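Long-range contact in 3-phosphoshikimate 1-carboxyvinyltransferase (Streptomyces sviceus, PDB 7M0O), which probably transfers the enolpyruvyl group of phosphoenolpyruvate to the 5-hydroxyl of shikimate 3-phosphate on the way to chorismate: residues A[161-175]-A[198-212]. Residues are numbered along the deposited sequence; the frame is centred on the assembly and turned at random.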
ATOM      1  N   LEU A 161       6.462  -8.975  12.917  1.00 12.43           N
ATOM      2  CA  LEU A 161       6.150  -7.873  13.831  1.00 13.35           C
ATOM      3  C   LEU A 161       4.731  -7.999  14.372  1.00 11.74           C
ATOM      4  O   LEU A 161       4.495  -7.883  15.583  1.00 12.13           O
ATOM      5  CB  LEU A 161       6.333  -6.524  13.123  1.00 12.00           C
ATOM      6  CG  LEU A 161       7.770  -6.108  12.805  1.00 12.16           C
ATOM      7  CD1 LEU A 161       7.765  -5.047  11.695  1.00 15.55           C
ATOM      8  CD2 LEU A 161       8.445  -5.574  14.065  1.00 16.56           C
ATOM      9  N   LEU A 162       3.768  -8.270  13.488  1.00 12.91           N
ATOM     10  CA  LEU A 162       2.380  -8.374  13.918  1.00 10.58           C
ATOM     11  C   LEU A 162       2.176  -9.555  14.855  1.00 11.36           C
ATOM     12  O   LEU A 162       1.355  -9.482  15.777  1.00 12.40           O
ATOM     13  CB  LEU A 162       1.468  -8.471  12.693  1.00  9.82           C
ATOM     14  CG  LEU A 162       1.356  -7.168  11.880  1.00 13.44           C
ATOM     15  CD1 LEU A 162       0.638  -7.414  10.563  1.00 13.15           C
ATOM     16  CD2 LEU A 162       0.664  -6.097  12.665  1.00 12.52           C
ATOM     17  N   LEU A 163       2.941 -10.633  14.655  1.00 12.91           N
ATOM     18  CA  LEU A 163       2.847 -11.810  15.526  1.00 12.53           C
ATOM     19  C   LEU A 163       3.336 -11.532  16.947  1.00 15.74           C
ATOM     20  O   LEU A 163       2.811 -12.124  17.909  1.00 12.38           O
ATOM     21  CB  LEU A 163       3.647 -12.960  14.899  1.00 12.45           C
ATOM     22  CG  LEU A 163       3.890 -14.233  15.725  1.00 11.25           C
ATOM     23  CD1 LEU A 163       2.622 -15.014  15.885  1.00 11.84           C
ATOM     24  CD2 LEU A 163       4.960 -15.107  15.083  1.00  9.79           C
ATOM     25  N   GLY A 164       4.332 -10.657  17.098  1.00 13.28           N
ATOM     26  CA  GLY A 164       5.030 -10.477  18.353  1.00 13.94           C
ATOM     27  C   GLY A 164       4.181 -10.419  19.611  1.00 13.05           C
ATOM     28  O   GLY A 164       4.449 -11.144  20.579  1.00 14.65           O
ATOM     29  N   PRO A 165       3.174  -9.541  19.663  1.00 12.16           N
ATOM     30  CA  PRO A 165       2.374  -9.418  20.898  1.00 13.86           C
ATOM     31  C   PRO A 165       1.493 -10.623  21.182  1.00 15.65           C
ATOM     32  O   PRO A 165       0.965 -10.726  22.297  1.00 14.70           O
ATOM     33  CB  PRO A 165       1.533  -8.151  20.654  1.00 18.76           C
ATOM     34  CG  PRO A 165       2.280  -7.399  19.531  1.00 13.06           C
ATOM     35  CD  PRO A 165       2.816  -8.510  18.669  1.00 13.14           C
ATOM     36  N   LEU A 166       1.298 -11.527  20.216  1.00 13.25           N
ATOM     37  CA  LEU A 166       0.580 -12.772  20.476  1.00 15.26           C
ATOM     38  C   LEU A 166       1.464 -13.845  21.092  1.00 15.91           C
ATOM     39  O   LEU A 166       0.936 -14.851  21.562  1.00 13.64           O
ATOM     40  CB  LEU A 166      -0.037 -13.320  19.184  1.00  9.87           C
ATOM     41  CG  LEU A 166      -0.752 -12.248  18.369  1.00 15.14           C
ATOM     42  CD1 LEU A 166      -1.359 -12.851  17.091  1.00 18.26           C
ATOM     43  CD2 LEU A 166      -1.835 -11.576  19.195  1.00 19.01           C
ATOM     44  N   THR A 167       2.781 -13.661  21.083  1.00 13.43           N
ATOM     45  CA  THR A 167       3.683 -14.647  21.650  1.00 13.90           C
ATOM     46  C   THR A 167       3.707 -14.519  23.172  1.00 16.49           C
ATOM     47  O   THR A 167       3.284 -13.511  23.751  1.00 15.55           O
ATOM     48  CB  THR A 167       5.090 -14.477  21.086  1.00 13.06           C
ATOM     49  OG1 THR A 167       5.689 -13.306  21.658  1.00 14.28           O
ATOM     50  CG2 THR A 167       5.050 -14.354  19.567  1.00 13.63           C
ATOM     51  N   ARG A 168       4.199 -15.574  23.827  1.00 15.79           N
ATOM     52  CA  ARG A 168       4.155 -15.584  25.283  1.00 13.91           C
ATOM     53  C   ARG A 168       5.199 -14.659  25.894  1.00 13.72           C
ATOM     54  O   ARG A 168       4.940 -14.060  26.943  1.00 17.30           O
ATOM     55  CB  ARG A 168       4.309 -17.019  25.788  1.00 19.06           C
ATOM     56  CG  ARG A 168       3.244 -17.928  25.203  1.00 16.50           C
ATOM     57  CD  ARG A 168       3.184 -19.284  25.889  1.00 21.31           C
ATOM     58  NE  ARG A 168       4.105 -20.266  25.311  1.00 23.55           N
ATOM     59  CZ  ARG A 168       3.824 -21.091  24.303  1.00 18.80           C
ATOM     60  NH1 ARG A 168       2.634 -21.074  23.708  1.00 18.80           N
ATOM     61  NH2 ARG A 168       4.745 -21.952  23.888  1.00 22.72           N
ATOM     62  N   GLN A 169       6.366 -14.520  25.257  1.00 15.10           N
ATOM     63  CA  GLN A 169       7.457 -13.726  25.811  1.00 16.20           C
ATOM     64  C   GLN A 169       7.822 -12.509  24.974  1.00 16.27           C
ATOM     65  O   GLN A 169       8.771 -11.803  25.327  1.00 19.86           O
ATOM     66  CB  GLN A 169       8.720 -14.586  25.999  1.00 18.72           C
ATOM     67  CG  GLN A 169       8.508 -15.904  26.770  1.00 19.86           C
ATOM     68  CD  GLN A 169       7.817 -15.701  28.100  1.00 20.92           C
ATOM     69  OE1 GLN A 169       7.907 -14.626  28.707  1.00 23.50           O
ATOM     70  NE2 GLN A 169       7.102 -16.735  28.562  1.00 22.72           N
ATOM     71  N   GLY A 170       7.101 -12.236  23.882  1.00 18.06           N
ATOM     72  CA  GLY A 170       7.502 -11.206  22.946  1.00 17.19           C
ATOM     73  C   GLY A 170       8.534 -11.721  21.959  1.00 19.03           C
ATOM     74  O   GLY A 170       9.012 -12.854  22.035  1.00 19.26           O
ATOM     75  N   LEU A 171       8.881 -10.866  20.999  1.00 11.80           N
ATOM     76  CA  LEU A 171       9.864 -11.218  19.985  1.00 13.95           C
ATOM     77  C   LEU A 171      11.018 -10.223  19.962  1.00 16.64           C
ATOM     78  O   LEU A 171      10.858  -9.036  20.284  1.00 18.01           O
ATOM     79  CB  LEU A 171       9.214 -11.292  18.580  1.00 13.68           C
ATOM     80  CG  LEU A 171       8.274 -12.485  18.381  1.00 15.15           C
ATOM     81  CD1 LEU A 171       7.646 -12.395  16.970  1.00 10.36           C
ATOM     82  CD2 LEU A 171       9.023 -13.800  18.542  1.00 14.83           C
ATOM     83  N   ARG A 172      12.186 -10.731  19.583  1.00 16.06           N
ATOM     84  CA  ARG A 172      13.355  -9.930  19.225  1.00 20.38           C
ATOM     85  C   ARG A 172      13.740 -10.351  17.807  1.00 16.36           C
ATOM     86  O   ARG A 172      14.437 -11.354  17.621  1.00 19.72           O
ATOM     87  CB  ARG A 172      14.499 -10.140  20.221  1.00 21.37           C
ATOM     88  CG  ARG A 172      14.308  -9.466  21.568  1.00 20.22           C
ATOM     89  CD  ARG A 172      15.552  -9.646  22.448  1.00 24.73           C
ATOM     90  NE  ARG A 172      16.690  -8.862  21.960  1.00 26.87           N
ATOM     91  CZ  ARG A 172      17.019  -7.655  22.413  1.00 28.68           C
ATOM     92  NH1 ARG A 172      16.297  -7.078  23.368  1.00 21.59           N
ATOM     93  NH2 ARG A 172      18.076  -7.024  21.907  1.00 30.11           N
ATOM     94  N   ILE A 173      13.276  -9.590  16.813  1.00 14.46           N
ATOM     95  CA  ILE A 173      13.430  -9.925  15.400  1.00 15.64           C
ATOM     96  C   ILE A 173      14.683  -9.245  14.859  1.00 22.41           C
ATOM     97  O   ILE A 173      14.729  -8.018  14.731  1.00 21.77           O
ATOM     98  CB  ILE A 173      12.193  -9.505  14.590  1.00 18.02           C
ATOM     99  CG1 ILE A 173      10.924 -10.085  15.219  1.00 13.76           C
ATOM    100  CG2 ILE A 173      12.354  -9.914  13.125  1.00 14.95           C
ATOM    101  CD1 ILE A 173       9.607  -9.369  14.813  1.00 14.21           C
ATOM    102  N   ARG A 174      15.679 -10.045  14.483  1.00 20.51           N
ATOM    103  CA  ARG A 174      16.913  -9.538  13.897  1.00 21.96           C
ATOM    104  C   ARG A 174      16.813  -9.533  12.372  1.00 28.33           C
ATOM    105  O   ARG A 174      16.521 -10.566  11.756  1.00 19.57           O
ATOM    106  CB  ARG A 174      18.097 -10.382  14.374  1.00 27.07           C
ATOM    107  CG  ARG A 174      19.459  -9.891  13.899  1.00 33.45           C
ATOM    108  CD  ARG A 174      20.606 -10.645  14.585  1.00 33.57           C
ATOM    109  NE  ARG A 174      20.967 -10.031  15.863  1.00 33.89           N
ATOM    110  CZ  ARG A 174      20.903 -10.646  17.043  1.00 43.87           C
ATOM    111  NH1 ARG A 174      20.497 -11.909  17.122  1.00 49.18           N
ATOM    112  NH2 ARG A 174      21.245  -9.995  18.148  1.00 42.96           N
ATOM    113  N   VAL A 175      17.031  -8.365  11.769  1.00 21.07           N
ATOM    114  CA  VAL A 175      17.144  -8.244  10.323  1.00 24.43           C
ATOM    115  C   VAL A 175      18.466  -7.570   9.948  1.00 28.71           C
ATOM    116  O   VAL A 175      19.547  -8.028  10.320  1.00 34.84           O
ATOM    117  CB  VAL A 175      15.974  -7.454   9.719  1.00 27.09           C
ATOM    118  CG1 VAL A 175      16.018  -7.550   8.203  1.00 30.13           C
ATOM    119  CG2 VAL A 175      14.636  -7.937  10.270  1.00 23.93           C
ATOM    120  N   VAL A 198       6.677  -0.733  19.753  1.00 17.83           N
ATOM    121  CA  VAL A 198       7.825  -1.534  19.339  1.00 18.07           C
ATOM    122  C   VAL A 198       9.069  -0.659  19.426  1.00 28.59           C
ATOM    123  O   VAL A 198       9.039   0.516  19.040  1.00 31.16           O
ATOM    124  CB  VAL A 198       7.648  -2.099  17.911  1.00 16.97           C
ATOM    125  CG1 VAL A 198       8.936  -2.753  17.411  1.00 22.70           C
ATOM    126  CG2 VAL A 198       6.497  -3.091  17.850  1.00 18.70           C
ATOM    127  N   ALA A 199      10.161  -1.231  19.934  1.00 26.40           N
ATOM    128  CA  ALA A 199      11.449  -0.557  20.013  1.00 32.59           C
ATOM    129  C   ALA A 199      12.431  -1.198  19.043  1.00 32.81           C
ATOM    130  O   ALA A 199      12.458  -2.424  18.899  1.00 29.18           O
ATOM    131  CB  ALA A 199      12.007  -0.618  21.437  1.00 29.35           C
ATOM    132  N   ARG A 200      13.239  -0.375  18.374  1.00 34.53           N
ATOM    133  CA  ARG A 200      14.275  -0.868  17.473  1.00 33.13           C
ATOM    134  C   ARG A 200      15.652  -0.558  18.051  1.00 41.64           C
ATOM    135  O   ARG A 200      15.953   0.597  18.371  1.00 37.08           O
ATOM    136  CB  ARG A 200      14.133  -0.269  16.072  1.00 36.98           C
ATOM    137  CG  ARG A 200      15.267  -0.672  15.136  1.00 40.76           C
ATOM    138  CD  ARG A 200      14.812  -0.726  13.688  1.00 36.12           C
ATOM    139  NE  ARG A 200      13.911   0.374  13.358  1.00 46.15           N
ATOM    140  CZ  ARG A 200      13.669   0.799  12.120  1.00 55.52           C
ATOM    141  NH1 ARG A 200      14.261   0.214  11.084  1.00 52.57           N
ATOM    142  NH2 ARG A 200      12.830   1.809  11.918  1.00 49.66           N
ATOM    143  N   GLU A 201      16.480  -1.594  18.187  1.00 33.44           N
ATOM    144  CA  GLU A 201      17.843  -1.483  18.713  1.00 36.59           C
ATOM    145  C   GLU A 201      18.790  -2.057  17.666  1.00 36.21           C
ATOM    146  O   GLU A 201      18.928  -3.279  17.553  1.00 33.12           O
ATOM    147  CB  GLU A 201      17.998  -2.228  20.035  1.00 33.40           C
ATOM    148  CG  GLU A 201      16.943  -1.966  21.084  1.00 41.97           C
ATOM    149  CD  GLU A 201      17.140  -2.848  22.304  1.00 52.28           C
ATOM    150  OE1 GLU A 201      18.195  -3.520  22.381  1.00 50.95           O
ATOM    151  OE2 GLU A 201      16.249  -2.871  23.181  1.00 60.39           O
ATOM    152  N   GLY A 202      19.448  -1.183  16.908  1.00 32.33           N
ATOM    153  CA  GLY A 202      20.321  -1.637  15.848  1.00 37.13           C
ATOM    154  C   GLY A 202      19.554  -2.359  14.761  1.00 36.32           C
ATOM    155  O   GLY A 202      18.738  -1.757  14.060  1.00 30.16           O
ATOM    156  N   ASP A 203      19.785  -3.659  14.623  1.00 34.50           N
ATOM    157  CA  ASP A 203      19.099  -4.460  13.620  1.00 37.11           C
ATOM    158  C   ASP A 203      17.981  -5.314  14.208  1.00 26.62           C
ATOM    159  O   ASP A 203      17.462  -6.189  13.505  1.00 26.82           O
ATOM    160  CB  ASP A 203      20.105  -5.349  12.883  1.00 37.16           C
ATOM    161  CG  ASP A 203      21.068  -4.555  12.012  1.00 50.05           C
ATOM    162  OD1 ASP A 203      22.283  -4.579  12.302  1.00 59.68           O
ATOM    163  OD2 ASP A 203      20.616  -3.914  11.033  1.00 52.96           O
ATOM    164  N   VAL A 204      17.591  -5.077  15.463  1.00 29.12           N
ATOM    165  CA  VAL A 204      16.633  -5.917  16.181  1.00 21.36           C
ATOM    166  C   VAL A 204      15.392  -5.101  16.525  1.00 25.04           C
ATOM    167  O   VAL A 204      15.487  -4.057  17.179  1.00 26.07           O
ATOM    168  CB  VAL A 204      17.243  -6.516  17.465  1.00 24.92           C
ATOM    169  CG1 VAL A 204      16.186  -7.301  18.239  1.00 23.25           C
ATOM    170  CG2 VAL A 204      18.440  -7.400  17.135  1.00 30.15           C
ATOM    171  N   PHE A 205      14.229  -5.600  16.114  1.00 19.57           N
ATOM    172  CA  PHE A 205      12.955  -5.051  16.537  1.00 21.30           C
ATOM    173  C   PHE A 205      12.506  -5.792  17.790  1.00 20.01           C
ATOM    174  O   PHE A 205      12.455  -7.029  17.803  1.00 18.26           O
ATOM    175  CB  PHE A 205      11.903  -5.187  15.432  1.00 14.29           C
ATOM    176  CG  PHE A 205      12.227  -4.437  14.156  1.00 13.51           C
ATOM    177  CD1 PHE A 205      11.677  -3.188  13.910  1.00 20.33           C
ATOM    178  CD2 PHE A 205      13.050  -5.001  13.200  1.00 16.50           C
ATOM    179  CE1 PHE A 205      11.956  -2.505  12.732  1.00 19.84           C
ATOM    180  CE2 PHE A 205      13.339  -4.332  12.013  1.00 20.03           C
ATOM    181  CZ  PHE A 205      12.787  -3.074  11.779  1.00 22.97           C
ATOM    182  N   VAL A 206      12.185  -5.037  18.834  1.00 17.60           N
ATOM    183  CA  VAL A 206      11.898  -5.579  20.161  1.00 16.85           C
ATOM    184  C   VAL A 206      10.407  -5.384  20.419  1.00 22.83           C
ATOM    185  O   VAL A 206       9.950  -4.277  20.736  1.00 20.45           O
ATOM    186  CB  VAL A 206      12.758  -4.906  21.238  1.00 17.58           C
ATOM    187  CG1 VAL A 206      12.367  -5.401  22.614  1.00 22.58           C
ATOM    188  CG2 VAL A 206      14.226  -5.151  20.955  1.00 18.85           C
ATOM    189  N   VAL A 207       9.637  -6.456  20.280  1.00 16.74           N
ATOM    190  CA  VAL A 207       8.179  -6.410  20.323  1.00 14.20           C
ATOM    191  C   VAL A 207       7.724  -7.058  21.625  1.00 22.25           C
ATOM    192  O   VAL A 207       8.061  -8.223  21.872  1.00 15.85           O
ATOM    193  CB  VAL A 207       7.547  -7.125  19.115  1.00 14.01           C
ATOM    194  CG1 VAL A 207       6.031  -6.889  19.110  1.00 13.30           C
ATOM    195  CG2 VAL A 207       8.189  -6.641  17.820  1.00 16.68           C
ATOM    196  N   PRO A 208       6.922  -6.370  22.439  1.00 16.83           N
ATOM    197  CA  PRO A 208       6.549  -6.887  23.753  1.00 15.87           C
ATOM    198  C   PRO A 208       5.385  -7.858  23.669  1.00 18.07           C
ATOM    199  O   PRO A 208       4.613  -7.845  22.697  1.00 15.20           O
ATOM    200  CB  PRO A 208       6.159  -5.614  24.519  1.00 20.92           C
ATOM    201  CG  PRO A 208       5.600  -4.714  23.462  1.00 22.61           C
ATOM    202  CD  PRO A 208       6.412  -5.001  22.214  1.00 16.91           C
ATOM    203  N   PRO A 209       5.242  -8.740  24.658  1.00 18.19           N
ATOM    204  CA  PRO A 209       4.051  -9.586  24.756  1.00 18.67           C
ATOM    205  C   PRO A 209       2.881  -8.773  25.297  1.00 13.25           C
ATOM    206  O   PRO A 209       2.999  -7.576  25.574  1.00 20.79           O
ATOM    207  CB  PRO A 209       4.473 -10.679  25.748  1.00 18.18           C
ATOM    208  CG  PRO A 209       5.417  -9.951  26.663  1.00 19.60           C
ATOM    209  CD  PRO A 209       6.175  -8.969  25.776  1.00 18.76           C
ATOM    210  N   GLY A 210       1.743  -9.446  25.444  1.00 12.56           N
ATOM    211  CA  GLY A 210       0.580  -8.853  26.074  1.00 17.17           C
ATOM    212  C   GLY A 210      -0.579  -8.533  25.161  1.00 22.35           C
ATOM    213  O   GLY A 210      -1.622  -8.084  25.652  1.00 21.20           O
ATOM    214  N   GLY A 211      -0.433  -8.729  23.861  1.00 19.18           N
ATOM    215  CA  GLY A 211      -1.544  -8.591  22.947  1.00 18.56           C
ATOM    216  C   GLY A 211      -1.830  -7.164  22.517  1.00 17.89           C
ATOM    217  O   GLY A 211      -1.093  -6.207  22.798  1.00 17.08           O
ATOM    218  N   TYR A 212      -2.962  -7.036  21.826  1.00 17.45           N
ATOM    219  CA  TYR A 212      -3.450  -5.794  21.251  1.00 13.93           C
ATOM    220  C   TYR A 212      -4.750  -5.358  21.915  1.00 18.13           C
ATOM    221  O   TYR A 212      -5.476  -6.170  22.490  1.00 17.81           O
ATOM    222  CB  TYR A 212      -3.701  -5.946  19.744  1.00 15.20           C
ATOM    223  CG  TYR A 212      -2.484  -6.220  18.893  1.00 16.91           C
ATOM    224  CD1 TYR A 212      -1.569  -5.221  18.610  1.00 11.46           C
ATOM    225  CD2 TYR A 212      -2.268  -7.482  18.342  1.00 14.32           C
ATOM    226  CE1 TYR A 212      -0.457  -5.480  17.813  1.00 15.38           C
ATOM    227  CE2 TYR A 212      -1.176  -7.743  17.540  1.00 10.59           C
ATOM    228  CZ  TYR A 212      -0.271  -6.746  17.285  1.00  9.57           C
ATOM    229  OH  TYR A 212       0.817  -7.024  16.475  1.00 14.31           O
TER
HETATM  230  O   HOH W   1       1.314 -12.186  24.892  1.00 23.78           O
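Y212 reaches back to helix 155-163 and gives its OH proton to L162 O, 2.6 Å from Y212 OH. The acceptor sits at the edge of the phenol ring, while P165 lies over one face: its CB makes a CH-pi contact 17° off the ring normal, and CG comes within 3.5 Å of Y212 CZ. CD, also close to the phenol oxygen, rests on V207 CG1, wedging P165 between ring and strand.

Strands 171-174 and 204-207 run antiparallel as the inner pair of a four-stranded sheet. L171 with V207 and I173 with F205 are hydrogen-bonded pairs, and their side chains face helix 155-163. There L161 CD2 lies 3.7 Å from F205 CB and also touches V207 CG2. With CG beside its backbone N (chi1 -62°), the F205 ring lies against L161 CD2; I173 O meets its edge, and R200 CD lies over one face, toward its rim.

R172, V204 and V206 occupy the opposite surface. The R172 chain bends at chi3 (71°), setting one guanidinium face over V206 CG2, on the NH1 side, and bringing NH2 to 3.5 Å from E201 OE1. This salt bridge is long, its two planes far from coplanar, and it ties strand 171-174 to the hairpin's type II' turn.

Beside the tyrosine, P165 O takes a weak bond from G211 N and also accepts from a water that joins T167 O and G210 N. A phenylalanine in place of Y212 would probably keep much of the proline packing but leave L162 O without this donor. An apolar layer thus seats the sheet on its helix, the backbone ladder joins the strands, the phenol and water hold the loop to helix 155-163 and the turn after it, and the one charge pair lies toward solvent.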